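Local coordinates for KLLA0F12672p (Kluyveromyces lactis, PDB 4M3O), which probably acts as a phosphatase on the RNA polymerase II C-terminal domain, the crystallised chain being the zinc-binding N-terminal part of the longer protein, at residues E6-V11 with I35-T40; K14-H19 with V27-I32; R47-I52 with C74-C79; D63-R68 with T109-K114. One frame throughout, in Å; residues are numbered along the deposited sequence.

Interaction 1: residues E6-V11 with I35-T40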
loop_
_atom_site.group_PDB
_atom_site.type_symbol
_atom_site.label_atom_id
_atom_site.label_comp_id
_atom_site.label_asym_id
_atom_site.label_seq_id
_atom_site.Cartn_x
_atom_site.Cartn_y
_atom_site.Cartn_z
ATOM N N GLU A 6 -0.947 13.938 -2.663
ATOM C CA GLU A 6 -1.907 14.922 -3.201
ATOM C C GLU A 6 -3.050 14.240 -3.933
ATOM O O GLU A 6 -4.229 14.538 -3.752
ATOM C CB GLU A 6 -1.163 15.899 -4.153
ATOM C CG GLU A 6 -0.279 16.978 -3.448
ATOM C CD GLU A 6 0.825 16.448 -2.515
ATOM O OE1 GLU A 6 1.631 15.541 -2.910
ATOM O OE2 GLU A 6 0.898 16.955 -1.362
ATOM N N GLU A 7 -2.673 13.344 -4.807
ATOM C CA GLU A 7 -3.625 12.499 -5.535
ATOM C C GLU A 7 -4.541 11.641 -4.641
ATOM O O GLU A 7 -5.755 11.570 -4.835
ATOM C CB GLU A 7 -2.799 11.569 -6.407
ATOM C CG GLU A 7 -3.228 11.500 -7.840
ATOM C CD GLU A 7 -3.705 10.143 -8.207
ATOM O OE1 GLU A 7 -4.750 9.721 -7.674
ATOM O OE2 GLU A 7 -3.024 9.498 -9.010
ATOM N N ILE A 8 -3.943 10.955 -3.674
ATOM C CA ILE A 8 -4.728 10.153 -2.709
ATOM C C ILE A 8 -5.782 11.021 -2.024
ATOM O O ILE A 8 -6.947 10.637 -1.943
ATOM C CB ILE A 8 -3.815 9.471 -1.692
ATOM C CG1 ILE A 8 -2.990 8.386 -2.426
ATOM C CG2 ILE A 8 -4.625 8.829 -0.542
ATOM C CD1 ILE A 8 -1.724 8.042 -1.704
ATOM N N LYS A 9 -5.404 12.219 -1.613
ATOM C CA LYS A 9 -6.323 13.121 -0.900
ATOM C C LYS A 9 -7.454 13.489 -1.815
ATOM O O LYS A 9 -8.605 13.496 -1.423
ATOM C CB LYS A 9 -5.582 14.353 -0.433
ATOM C CG LYS A 9 -4.703 14.065 0.770
ATOM C CD LYS A 9 -3.900 15.289 1.194
ATOM C CE LYS A 9 -3.069 14.995 2.437
ATOM N NZ LYS A 9 -2.518 16.260 3.000
ATOM N N GLU A 10 -7.125 13.731 -3.068
ATOM C CA GLU A 10 -8.130 14.111 -4.038
ATOM C C GLU A 10 -9.054 12.978 -4.486
ATOM O O GLU A 10 -10.268 13.187 -4.623
ATOM C CB GLU A 10 -7.449 14.745 -5.263
ATOM C CG GLU A 10 -7.339 16.245 -5.186
ATOM C CD GLU A 10 -8.700 16.880 -5.144
ATOM O OE1 GLU A 10 -9.514 16.606 -6.050
ATOM O OE2 GLU A 10 -8.950 17.627 -4.183
ATOM N N VAL A 11 -8.502 11.799 -4.755
ATOM C CA VAL A 11 -9.312 10.685 -5.350
ATOM C C VAL A 11 -9.797 9.670 -4.312
ATOM O O VAL A 11 -10.598 8.787 -4.645
ATOM C CB VAL A 11 -8.526 9.908 -6.461
ATOM C CG1 VAL A 11 -9.277 8.672 -6.976
ATOM C CG2 VAL A 11 -8.252 10.804 -7.634
ATOM N N ILE A 35 -6.628 0.846 -2.396
ATOM C CA ILE A 35 -6.103 -0.364 -3.031
ATOM C C ILE A 35 -6.268 -0.346 -4.543
ATOM O O ILE A 35 -5.303 -0.593 -5.295
ATOM C CB ILE A 35 -6.711 -1.622 -2.358
ATOM C CG1 ILE A 35 -6.027 -1.822 -0.988
ATOM C CG2 ILE A 35 -6.510 -2.837 -3.227
ATOM C CD1 ILE A 35 -6.903 -2.403 0.106
ATOM N N ASP A 36 -7.448 0.021 -4.999
ATOM C CA ASP A 36 -7.696 0.203 -6.430
ATOM C C ASP A 36 -6.702 1.169 -7.088
ATOM O O ASP A 36 -6.219 0.911 -8.213
ATOM C CB ASP A 36 -9.117 0.738 -6.669
ATOM C CG ASP A 36 -10.115 -0.356 -7.068
ATOM O OD1 ASP A 36 -11.193 -0.435 -6.430
ATOM O OD2 ASP A 36 -9.849 -1.114 -8.042
ATOM N N LEU A 37 -6.429 2.297 -6.420
ATOM C CA LEU A 37 -5.485 3.275 -6.951
ATOM C C LEU A 37 -4.109 2.657 -7.006
ATOM O O LEU A 37 -3.366 2.850 -7.981
ATOM C CB LEU A 37 -5.417 4.523 -6.062
ATOM C CG LEU A 37 -4.549 5.647 -6.653
ATOM C CD1 LEU A 37 -5.088 6.077 -8.017
ATOM C CD2 LEU A 37 -4.509 6.839 -5.697
ATOM N N LEU A 38 -3.765 1.861 -5.990
ATOM C CA LEU A 38 -2.371 1.326 -5.957
ATOM C C LEU A 38 -2.134 0.076 -6.815
ATOM O O LEU A 38 -1.032 -0.457 -6.849
ATOM C CB LEU A 38 -1.950 1.069 -4.509
ATOM C CG LEU A 38 -2.007 2.351 -3.646
ATOM C CD1 LEU A 38 -1.699 2.098 -2.197
ATOM C CD2 LEU A 38 -1.090 3.409 -4.231
ATOM N N ILE A 39 -3.164 -0.397 -7.501
ATOM C CA ILE A 39 -2.974 -1.437 -8.534
ATOM C C ILE A 39 -2.996 -0.899 -9.972
ATOM O O ILE A 39 -2.447 -1.546 -10.881
ATOM C CB ILE A 39 -3.989 -2.583 -8.395
ATOM C CG1 ILE A 39 -5.378 -2.085 -8.781
ATOM C CG2 ILE A 39 -3.908 -3.127 -6.977
ATOM C CD1 ILE A 39 -6.039 -2.944 -9.843
ATOM N N THR A 40 -3.623 0.271 -10.162
ATOM C CA THR A 40 -3.645 0.980 -11.431
ATOM C C THR A 40 -2.365 1.755 -11.593
ATOM O O THR A 40 -1.884 1.867 -12.716
ATOM C CB THR A 40 -4.860 1.921 -11.546
ATOM O OG1 THR A 40 -5.009 2.691 -10.345
ATOM C CG2 THR A 40 -6.071 1.106 -11.691
#

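Interaction 2: residues K14-H19 with V27-I32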
loop_
_atom_site.group_PDB
_atom_site.type_symbol
_atom_site.label_atom_id
_atom_site.label_comp_id
_atom_site.label_asym_id
_atom_site.label_seq_id
_atom_site.Cartn_x
_atom_site.Cartn_y
_atom_site.Cartn_z
ATOM N N LYS A 14 -11.212 12.839 -0.395
ATOM C CA LYS A 14 -11.856 14.154 -0.566
ATOM C C LYS A 14 -13.247 14.209 0.127
ATOM O O LYS A 14 -13.522 15.109 0.901
ATOM C CB LYS A 14 -11.861 14.524 -2.045
ATOM C CG LYS A 14 -12.750 15.680 -2.453
ATOM C CD LYS A 14 -12.570 15.964 -3.934
ATOM C CE LYS A 14 -13.255 17.263 -4.306
ATOM N NZ LYS A 14 -12.503 17.971 -5.379
ATOM N N PRO A 15 -14.080 13.188 -0.040
ATOM C CA PRO A 15 -15.417 13.294 0.559
ATOM C C PRO A 15 -15.455 13.433 2.050
ATOM O O PRO A 15 -16.507 13.783 2.590
ATOM C CB PRO A 15 -16.061 11.949 0.242
ATOM C CG PRO A 15 -15.364 11.478 -0.978
ATOM C CD PRO A 15 -13.927 11.957 -0.827
ATOM N N TYR A 16 -14.364 13.049 2.729
ATOM C CA TYR A 16 -14.404 12.788 4.159
ATOM C C TYR A 16 -13.640 13.860 4.911
ATOM O O TYR A 16 -13.594 13.797 6.140
ATOM C CB TYR A 16 -13.857 11.359 4.440
ATOM C CG TYR A 16 -14.621 10.320 3.633
ATOM C CD1 TYR A 16 -14.054 9.672 2.511
ATOM C CD2 TYR A 16 -15.945 10.046 3.928
ATOM C CE1 TYR A 16 -14.798 8.722 1.760
ATOM C CE2 TYR A 16 -16.689 9.108 3.193
ATOM C CZ TYR A 16 -16.115 8.449 2.111
ATOM O OH TYR A 16 -16.919 7.571 1.399
ATOM N N THR A 17 -13.083 14.849 4.205
ATOM C CA THR A 17 -12.266 15.886 4.845
ATOM C C THR A 17 -12.996 16.623 5.963
ATOM O O THR A 17 -12.325 17.023 6.917
ATOM C CB THR A 17 -11.715 16.978 3.886
ATOM O OG1 THR A 17 -12.783 17.631 3.185
ATOM C CG2 THR A 17 -10.733 16.378 2.882
ATOM N N ASN A 18 -14.309 16.787 5.912
ATOM C CA ASN A 18 -15.005 17.495 6.977
ATOM C C ASN A 18 -15.783 16.611 7.945
ATOM O O ASN A 18 -16.563 17.101 8.716
ATOM C CB ASN A 18 -15.893 18.605 6.395
ATOM C CG ASN A 18 -16.347 19.621 7.431
ATOM O OD1 ASN A 18 -17.507 19.882 7.564
ATOM N ND2 ASN A 18 -15.438 20.187 8.134
ATOM N N HIS A 19 -15.561 15.308 7.915
ATOM C CA HIS A 19 -16.284 14.406 8.794
ATOM C C HIS A 19 -15.578 14.315 10.076
ATOM O O HIS A 19 -14.378 14.199 10.107
ATOM C CB HIS A 19 -16.303 12.993 8.244
ATOM C CG HIS A 19 -17.261 12.760 7.140
ATOM N ND1 HIS A 19 -18.111 11.754 7.153
ATOM C CD2 HIS A 19 -17.436 13.401 5.952
ATOM C CE1 HIS A 19 -18.813 11.759 6.042
ATOM N NE2 HIS A 19 -18.403 12.775 5.308
ATOM N N VAL A 27 -15.112 3.817 6.000
ATOM C CA VAL A 27 -13.748 3.291 6.206
ATOM C C VAL A 27 -13.426 2.204 5.170
ATOM O O VAL A 27 -12.371 2.210 4.524
ATOM C CB VAL A 27 -13.572 2.711 7.611
ATOM C CG1 VAL A 27 -12.270 1.942 7.696
ATOM C CG2 VAL A 27 -13.549 3.811 8.669
ATOM N N GLU A 28 -14.352 1.264 4.996
ATOM C CA GLU A 28 -14.159 0.235 3.957
ATOM C C GLU A 28 -14.040 0.859 2.556
ATOM O O GLU A 28 -13.331 0.335 1.692
ATOM C CB GLU A 28 -15.323 -0.770 3.977
ATOM C CG GLU A 28 -15.376 -1.602 5.254
ATOM C CD GLU A 28 -16.684 -2.439 5.390
ATOM O OE1 GLU A 28 -17.647 -2.247 4.590
ATOM O OE2 GLU A 28 -16.759 -3.297 6.325
ATOM N N THR A 29 -14.809 1.915 2.303
ATOM C CA THR A 29 -14.819 2.531 0.963
ATOM C C THR A 29 -13.415 3.164 0.724
ATOM O O THR A 29 -12.883 3.130 -0.384
ATOM C CB THR A 29 -15.953 3.583 0.821
ATOM O OG1 THR A 29 -17.222 2.981 1.114
ATOM C CG2 THR A 29 -16.021 4.255 -0.608
ATOM N N ILE A 30 -12.831 3.749 1.760
ATOM C CA ILE A 30 -11.465 4.342 1.672
ATOM C C ILE A 30 -10.420 3.272 1.285
ATOM O O ILE A 30 -9.684 3.421 0.292
ATOM C CB ILE A 30 -11.056 5.048 3.019
ATOM C CG1 ILE A 30 -11.913 6.324 3.238
ATOM C CG2 ILE A 30 -9.580 5.427 3.045
ATOM C CD1 ILE A 30 -11.810 6.931 4.646
ATOM N N SER A 31 -10.422 2.172 2.024
ATOM C CA SER A 31 -9.453 1.085 1.753
ATOM C C SER A 31 -9.646 0.589 0.352
ATOM O O SER A 31 -8.692 0.475 -0.343
ATOM C CB SER A 31 -9.644 -0.103 2.677
ATOM O OG SER A 31 -9.870 0.412 3.932
ATOM N N ILE A 32 -10.893 0.384 -0.089
ATOM C CA ILE A 32 -11.109 -0.132 -1.439
ATOM C C ILE A 32 -10.620 0.830 -2.495
ATOM O O ILE A 32 -10.030 0.420 -3.498
ATOM C CB ILE A 32 -12.582 -0.454 -1.705
ATOM C CG1 ILE A 32 -12.937 -1.782 -1.037
ATOM C CG2 ILE A 32 -12.912 -0.521 -3.205
ATOM C CD1 ILE A 32 -14.431 -2.056 -1.070
#

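Interaction 3: residues R47-I52 with C74-C79. With ZN (zinc ion), chain C.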
loop_
_atom_site.group_PDB
_atom_site.type_symbol
_atom_site.label_atom_id
_atom_site.label_comp_id
_atom_site.label_asym_id
_atom_site.label_seq_id
_atom_site.Cartn_x
_atom_site.Cartn_y
_atom_site.Cartn_z
ATOM N N ARG A 47 7.907 9.557 0.289
ATOM C CA ARG A 47 7.066 10.321 1.206
ATOM C C ARG A 47 5.629 9.808 1.093
ATOM O O ARG A 47 4.877 9.773 2.087
ATOM C CB ARG A 47 7.192 11.856 0.975
ATOM C CG ARG A 47 6.534 12.405 -0.276
ATOM C CD ARG A 47 6.752 13.917 -0.441
ATOM N NE ARG A 47 5.675 14.739 0.113
ATOM C CZ ARG A 47 4.511 15.006 -0.491
ATOM N NH1 ARG A 47 4.188 14.498 -1.697
ATOM N NH2 ARG A 47 3.627 15.770 0.132
ATOM N N THR A 48 5.247 9.403 -0.114
ATOM C CA THR A 48 3.936 8.884 -0.345
ATOM C C THR A 48 3.767 7.466 0.319
ATOM O O THR A 48 2.784 7.144 0.973
ATOM C CB THR A 48 3.622 8.882 -1.858
ATOM O OG1 THR A 48 3.795 10.199 -2.422
ATOM C CG2 THR A 48 2.162 8.417 -2.077
ATOM N N MET A 49 4.802 6.672 0.182
ATOM C CA MET A 49 4.901 5.338 0.745
ATOM C C MET A 49 4.774 5.413 2.264
ATOM O O MET A 49 3.999 4.643 2.902
ATOM C CB MET A 49 6.226 4.797 0.242
ATOM C CG MET A 49 6.411 3.343 0.196
ATOM S SD MET A 49 5.151 2.375 -0.655
ATOM C CE MET A 49 5.777 0.899 0.118
ATOM N N LYS A 50 5.401 6.417 2.870
ATOM C CA LYS A 50 5.283 6.600 4.332
ATOM C C LYS A 50 3.892 7.108 4.729
ATOM O O LYS A 50 3.370 6.719 5.771
ATOM C CB LYS A 50 6.286 7.561 4.876
ATOM C CG LYS A 50 7.745 7.156 4.703
ATOM C CD LYS A 50 8.648 8.422 4.782
ATOM C CE LYS A 50 10.114 8.085 4.530
ATOM N NZ LYS A 50 10.800 7.613 5.769
ATOM N N TYR A 51 3.302 7.936 3.879
ATOM C CA TYR A 51 1.933 8.418 4.121
ATOM C C TYR A 51 0.880 7.268 4.075
ATOM O O TYR A 51 -0.009 7.208 4.894
ATOM C CB TYR A 51 1.608 9.495 3.074
ATOM C CG TYR A 51 0.201 9.979 3.063
ATOM C CD1 TYR A 51 -0.273 10.816 4.066
ATOM C CD2 TYR A 51 -0.677 9.595 2.046
ATOM C CE1 TYR A 51 -1.601 11.261 4.074
ATOM C CE2 TYR A 51 -1.992 10.062 2.014
ATOM C CZ TYR A 51 -2.449 10.893 3.030
ATOM O OH TYR A 51 -3.769 11.288 2.992
ATOM N N ILE A 52 0.993 6.391 3.081
ATOM C CA ILE A 52 0.103 5.201 2.886
ATOM C C ILE A 52 -0.143 4.366 4.121
ATOM O O ILE A 52 -1.209 3.803 4.293
ATOM C CB ILE A 52 0.737 4.251 1.835
ATOM C CG1 ILE A 52 0.811 4.927 0.515
ATOM C CG2 ILE A 52 -0.097 3.034 1.576
ATOM C CD1 ILE A 52 -0.385 5.769 0.281
ATOM N N CYS A 74 5.070 -6.137 -9.777
ATOM C CA CYS A 74 5.843 -6.381 -8.555
ATOM C C CYS A 74 5.024 -5.927 -7.334
ATOM O O CYS A 74 4.354 -4.879 -7.356
ATOM C CB CYS A 74 7.187 -5.656 -8.571
ATOM S SG CYS A 74 8.193 -5.909 -7.050
ATOM N N GLY A 75 5.051 -6.763 -6.315
ATOM C CA GLY A 75 4.325 -6.531 -5.093
ATOM C C GLY A 75 4.659 -5.228 -4.393
ATOM O O GLY A 75 3.773 -4.574 -3.846
ATOM N N TYR A 76 5.907 -4.845 -4.449
ATOM C CA TYR A 76 6.372 -3.594 -3.783
ATOM C C TYR A 76 5.860 -2.372 -4.529
ATOM O O TYR A 76 6.199 -2.181 -5.693
ATOM C CB TYR A 76 7.897 -3.568 -3.650
ATOM C CG TYR A 76 8.503 -2.522 -2.709
ATOM C CD1 TYR A 76 8.025 -2.361 -1.407
ATOM C CD2 TYR A 76 9.591 -1.725 -3.136
ATOM C CE1 TYR A 76 8.604 -1.471 -0.537
ATOM C CE2 TYR A 76 10.202 -0.801 -2.268
ATOM C CZ TYR A 76 9.680 -0.654 -0.991
ATOM O OH TYR A 76 10.229 0.204 -0.087
ATOM N N PRO A 77 4.953 -1.597 -3.881
ATOM C CA PRO A 77 4.191 -0.534 -4.541
ATOM C C PRO A 77 5.031 0.569 -5.258
ATOM O O PRO A 77 4.565 1.126 -6.202
ATOM C CB PRO A 77 3.305 0.064 -3.409
ATOM C CG PRO A 77 3.296 -0.953 -2.341
ATOM C CD PRO A 77 4.516 -1.814 -2.490
ATOM N N LEU A 78 6.260 0.812 -4.827
ATOM C CA LEU A 78 7.170 1.751 -5.514
ATOM C C LEU A 78 7.718 1.240 -6.847
ATOM O O LEU A 78 8.319 2.002 -7.572
ATOM C CB LEU A 78 8.352 2.048 -4.651
ATOM C CG LEU A 78 8.086 2.922 -3.423
ATOM C CD1 LEU A 78 9.310 2.768 -2.539
ATOM C CD2 LEU A 78 7.914 4.400 -3.848
ATOM N N CYS A 79 7.492 -0.023 -7.165
ATOM C CA CYS A 79 8.097 -0.629 -8.337
ATOM C C CYS A 79 7.161 -0.605 -9.534
ATOM O O CYS A 79 5.951 -0.855 -9.388
ATOM C CB CYS A 79 8.370 -2.087 -8.037
ATOM S SG CYS A 79 9.469 -2.941 -9.189
HETATM ZN ZN ZN C . 10.020 -4.725 -7.851
#

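Interaction 4: residues D63-R68 with T109-K114. With ZN (zinc ion), chain C.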
loop_
_atom_site.group_PDB
_atom_site.type_symbol
_atom_site.label_atom_id
_atom_site.label_comp_id
_atom_site.label_asym_id
_atom_site.label_seq_id
_atom_site.Cartn_x
_atom_site.Cartn_y
_atom_site.Cartn_z
ATOM N N ASP A 63 -2.688 -8.237 0.940
ATOM C CA ASP A 63 -3.665 -8.317 -0.117
ATOM C C ASP A 63 -3.322 -7.357 -1.278
ATOM O O ASP A 63 -3.508 -7.724 -2.447
ATOM C CB ASP A 63 -5.065 -7.983 0.418
ATOM C CG ASP A 63 -5.499 -8.917 1.615
ATOM O OD1 ASP A 63 -4.948 -10.022 1.802
ATOM O OD2 ASP A 63 -6.378 -8.516 2.403
ATOM N N LEU A 64 -2.830 -6.144 -0.948
ATOM C CA LEU A 64 -2.298 -5.232 -1.960
ATOM C C LEU A 64 -1.302 -5.962 -2.886
ATOM O O LEU A 64 -1.356 -5.857 -4.130
ATOM C CB LEU A 64 -1.660 -4.014 -1.283
ATOM C CG LEU A 64 -1.159 -2.841 -2.134
ATOM C CD1 LEU A 64 -0.680 -1.638 -1.351
ATOM C CD2 LEU A 64 -0.012 -3.241 -3.011
ATOM N N VAL A 65 -0.370 -6.679 -2.280
ATOM C CA VAL A 65 0.666 -7.348 -3.008
ATOM C C VAL A 65 0.010 -8.370 -3.940
ATOM O O VAL A 65 0.417 -8.535 -5.067
ATOM C CB VAL A 65 1.651 -8.042 -2.017
ATOM C CG1 VAL A 65 2.537 -9.074 -2.691
ATOM C CG2 VAL A 65 2.532 -7.016 -1.292
ATOM N N GLN A 66 -0.965 -9.110 -3.438
ATOM C CA GLN A 66 -1.625 -10.146 -4.260
ATOM C C GLN A 66 -2.327 -9.507 -5.478
ATOM O O GLN A 66 -2.136 -9.892 -6.601
ATOM C CB GLN A 66 -2.693 -10.834 -3.414
ATOM C CG GLN A 66 -2.508 -12.318 -3.317
ATOM C CD GLN A 66 -1.333 -12.700 -2.447
ATOM O OE1 GLN A 66 -0.157 -12.592 -2.840
ATOM N NE2 GLN A 66 -1.644 -13.183 -1.247
ATOM N N GLU A 67 -3.158 -8.526 -5.207
ATOM C CA GLU A 67 -3.889 -7.817 -6.266
ATOM C C GLU A 67 -2.930 -7.193 -7.274
ATOM O O GLU A 67 -3.191 -7.233 -8.487
ATOM C CB GLU A 67 -4.774 -6.755 -5.637
ATOM C CG GLU A 67 -6.151 -6.571 -6.174
ATOM C CD GLU A 67 -6.938 -7.832 -6.134
ATOM O OE1 GLU A 67 -7.306 -8.274 -7.222
ATOM O OE2 GLU A 67 -7.151 -8.367 -5.030
ATOM N N ARG A 68 -1.782 -6.688 -6.809
ATOM C CA ARG A 68 -0.803 -6.140 -7.764
ATOM C C ARG A 68 -0.205 -7.231 -8.664
ATOM O O ARG A 68 -0.007 -7.038 -9.901
ATOM C CB ARG A 68 0.305 -5.346 -7.063
ATOM C CG ARG A 68 -0.092 -3.920 -6.651
ATOM C CD ARG A 68 0.988 -3.261 -5.827
ATOM N NE ARG A 68 2.250 -3.100 -6.530
ATOM C CZ ARG A 68 2.522 -2.067 -7.319
ATOM N NH1 ARG A 68 1.584 -1.127 -7.520
ATOM N NH2 ARG A 68 3.722 -1.994 -7.928
ATOM N N THR A 109 7.747 -15.112 -7.265
ATOM C CA THR A 109 6.401 -15.128 -7.835
ATOM C C THR A 109 5.607 -13.846 -7.454
ATOM O O THR A 109 4.596 -13.539 -8.061
ATOM C CB THR A 109 5.653 -16.413 -7.448
ATOM O OG1 THR A 109 5.376 -16.394 -6.052
ATOM C CG2 THR A 109 6.514 -17.661 -7.785
ATOM N N GLU A 110 6.140 -13.079 -6.501
ATOM C CA GLU A 110 5.502 -11.884 -5.968
ATOM C C GLU A 110 6.304 -10.566 -6.172
ATOM O O GLU A 110 5.734 -9.469 -6.199
ATOM C CB GLU A 110 5.247 -12.106 -4.489
ATOM C CG GLU A 110 4.307 -13.247 -4.185
ATOM C CD GLU A 110 4.083 -13.442 -2.699
ATOM O OE1 GLU A 110 4.783 -12.838 -1.849
ATOM O OE2 GLU A 110 3.216 -14.251 -2.374
ATOM N N TYR A 111 7.600 -10.698 -6.393
ATOM C CA TYR A 111 8.496 -9.567 -6.525
ATOM C C TYR A 111 9.376 -9.751 -7.716
ATOM O O TYR A 111 9.645 -10.885 -8.090
ATOM C CB TYR A 111 9.352 -9.453 -5.236
ATOM C CG TYR A 111 8.456 -9.235 -4.090
ATOM C CD1 TYR A 111 8.079 -10.294 -3.255
ATOM C CD2 TYR A 111 7.926 -7.964 -3.855
ATOM C CE1 TYR A 111 7.180 -10.078 -2.208
ATOM C CE2 TYR A 111 7.046 -7.744 -2.797
ATOM C CZ TYR A 111 6.671 -8.797 -1.982
ATOM O OH TYR A 111 5.732 -8.563 -0.966
ATOM N N CYS A 112 9.914 -8.642 -8.217
ATOM C CA CYS A 112 10.869 -8.622 -9.328
ATOM C C CYS A 112 12.223 -9.208 -8.920
ATOM O O CYS A 112 12.889 -9.847 -9.744
ATOM C CB CYS A 112 11.080 -7.182 -9.871
ATOM S SG CYS A 112 11.743 -5.995 -8.657
ATOM N N THR A 113 12.588 -9.044 -7.648
ATOM C CA THR A 113 13.952 -9.357 -7.114
ATOM C C THR A 113 13.926 -9.726 -5.631
ATOM O O THR A 113 12.914 -9.501 -4.946
ATOM C CB THR A 113 14.887 -8.095 -7.158
ATOM O OG1 THR A 113 14.247 -6.988 -6.470
ATOM C CG2 THR A 113 15.145 -7.695 -8.585
ATOM N N LYS A 114 15.035 -10.224 -5.095
ATOM C CA LYS A 114 15.048 -10.535 -3.669
ATOM C C LYS A 114 15.043 -9.223 -2.815
ATOM O O LYS A 114 14.526 -9.157 -1.670
ATOM C CB LYS A 114 16.284 -11.358 -3.342
ATOM C CG LYS A 114 16.292 -11.949 -1.945
ATOM C CD LYS A 114 17.713 -11.920 -1.421
ATOM C CE LYS A 114 18.135 -10.490 -1.070
ATOM N NZ LYS A 114 19.307 -10.502 -0.165
HETATM ZN ZN ZN C . 10.020 -4.725 -7.851
#

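Interaction 1: residues E6-V11 with I35-T40
Leu37 carries this contact from the side of helix 24-40, setting both methyl groups against Glu7 of helix 5-13 and one of them, CD2, against Ile8 as well. CD2 of Leu37 lies 3.9 Å from CG1 of Ile8, a plain apolar touch, and 3.5 Å from OE1 of Glu7. The other methyl, CD1, comes within 3.7 Å of the same Glu7 OE1, which puts the end of the carboxylate against the fork of the leucine. Leu37 can reach across because its CG stands opposite the backbone N (chi1 -174°) on a CB already directed at the facing helix. Glu7 meets it with a chain bent at CB-CG, its chi2 of -116° being far from a staggered value. The segments are closest at Ile8 and Leu37, whose CA atoms are 8.1 Å apart. Behind this first shell, Glu7 OE2 forms a salt bridge with Lys41, just beyond the end of helix 24-40, consistent with the bent course of the chain. Ile8, which is buried, also packs on Thr48, Tyr51 and Ile52 of helix 46-52, while the neighbouring Leu38 turns to Leu64 of helix 58-70. The two segments thus join helices that pack together, with 162 Å² buried between them. No hydrogen bond crosses from one segment to the other. Leu37 meets hydrocarbon and carboxylate together, and the ion pair of Glu7 with Lys41 probably offsets the cost of laying a charged oxygen beside methyl groups.

Interaction 2: residues K14-H19 with V27-I32
Tyr16 packs its ring atoms CD1 and CE1 against the CG1 branch of Ile30, meeting it obliquely and linking the helix-loop-helix connection after helix 5-13 to the early part of helix 24-40. The loop makes a short 3-10 turn at residues 14-16 and then a type I beta turn from Tyr16 to His19. The CB of Tyr16 points at the next helix, and chi1 of -55° sets the ring beside the backbone N. The tyrosine and Ile30 side chains run past each other in opposite directions: CE1 of Tyr16 is 4.0 Å from CG1 of Ile30, and CD1 of Tyr16 is 4.1 Å from the terminal CD1 of the isoleucine. Farther out, the Tyr16 side chain crosses Thr29 at about a right angle, its OH 4.0 Å from Thr29 CG2. The threonine hydroxyl is turned back along the helix, where OG1 bonds to the carbonyl of Arg25. One face of the Tyr16 ring is covered by its chain neighbour, with Pro15 CB 3.7 Å above the ring plane. Leu22 touches both Tyr16 and Ile30, and Val12 and Leu13 of helix 5-13 also pack on Ile30. One turn of helix 24-40 carries a further side-chain bond: Ser31 OG donates to Val27 O at 3.1 Å, tilted 32° from the carbonyl plane, and that oxygen also accepts from Ser31 N.

Interaction 3: residues R47-I52 with C74-C79
Met49 of helix 46-52 reaches into the loop that supplies the first two ligands of the Rtr1-type zinc finger, touching Leu78, Pro77 and Tyr76 in turn from root to tip. With CG opposite the backbone N (chi1 -157°) and a bend at chi2 (52°), the thioether is carried outward to the turn. Met49 CG lies 4.0 Å from Leu78 CG; farther out, Met49 SD lies 4.0 Å from Pro77 CB. Met49 CE finishes at the Tyr76 ring, 3.7 Å from Tyr76 CE1, and also touches the proline, which the methionine crosses at about a right angle. Val43 and Leu151 also pack on Met49, and Tyr61 of helix 58-70 backs Tyr76 and Pro77. The loop holds a type I beta turn from Tyr76 to Cys79 and is pinned by the metal, to which Cys112 and His116 add the remaining ligands. Both Cys74 and Cys79 swing the sulfur to the far side of CB from their own backbone N. Cys74 SG and Cys79 SG each bind the zinc ion at 2.3 Å, and Cys74 SG also accepts a weak bond from Tyr76 N, 3.6 Å away at an N-H...S angle of 153°.

Interaction 4: residues D63-R68 with T109-K114
On the zinc-finger loop leading into helix 114-125, Glu110 and Tyr111 meet Val65 and Gln66 of helix 58-70. The Tyr111 hydroxyl fits against the isopropyl group of Val65, with Tyr111 OH 3.6 Å from Val65 CG2 and 3.7 Å from Val65 CG1. The two side chains cross at about a right angle, and the methyl CG1 of Val65 also lies 4.2 Å from the ring carbon CZ of Tyr111. The hydroxyl keeps a polar partner beyond this apolar touch, a hydrogen bond with Ser120 OG on helix 114-125. Nearer the surface, Gln66 bends at chi2 (72°) to bring its amide obliquely across the end of the extended Glu110. Gln66 OE1 and Glu110 OE2 are 3.8 Å apart, with the amide and carboxylate planes 48° from each other and no hydrogen bond between them. Behind the contact, the backbones of Glu110 and Gly75 are hydrogen-bonded, and Tyr111 packs on Cys74. Just after the tyrosine, Cys112 SG binds the zinc ion at 2.3 Å, and Thr113 is the N-cap of the next helix, its OG1 bonded to His116 N. Cys112 just before the N-cap and His116 in the first turn of the helix form the second half of this three-cysteine, one-histidine zinc site, characteristic of the Rtr1/RPAP2 family.

Interactions 1 and 2 both use helix 24-40, interaction 2 nested within the chain loop that interaction 1 closes. Both are partly buried packing away from the metal, interaction 2 lying farthest from the centre of the chain. Interaction 3 is the most central and buried, purely apolar across its segments, whereas interaction 4 combines a buried tyrosine with polar side chains nearer the surface. These two share the zinc ion, each supplying part of the three-cysteine, one-histidine site, and Arg68 ties them through Cys74 O. Arg68 also bonds to Leu38 O, joining interaction 4 to interaction 1. The Glu6-Arg47 salt bridge and Ile8-Ile52 packing join interactions 1 and 3.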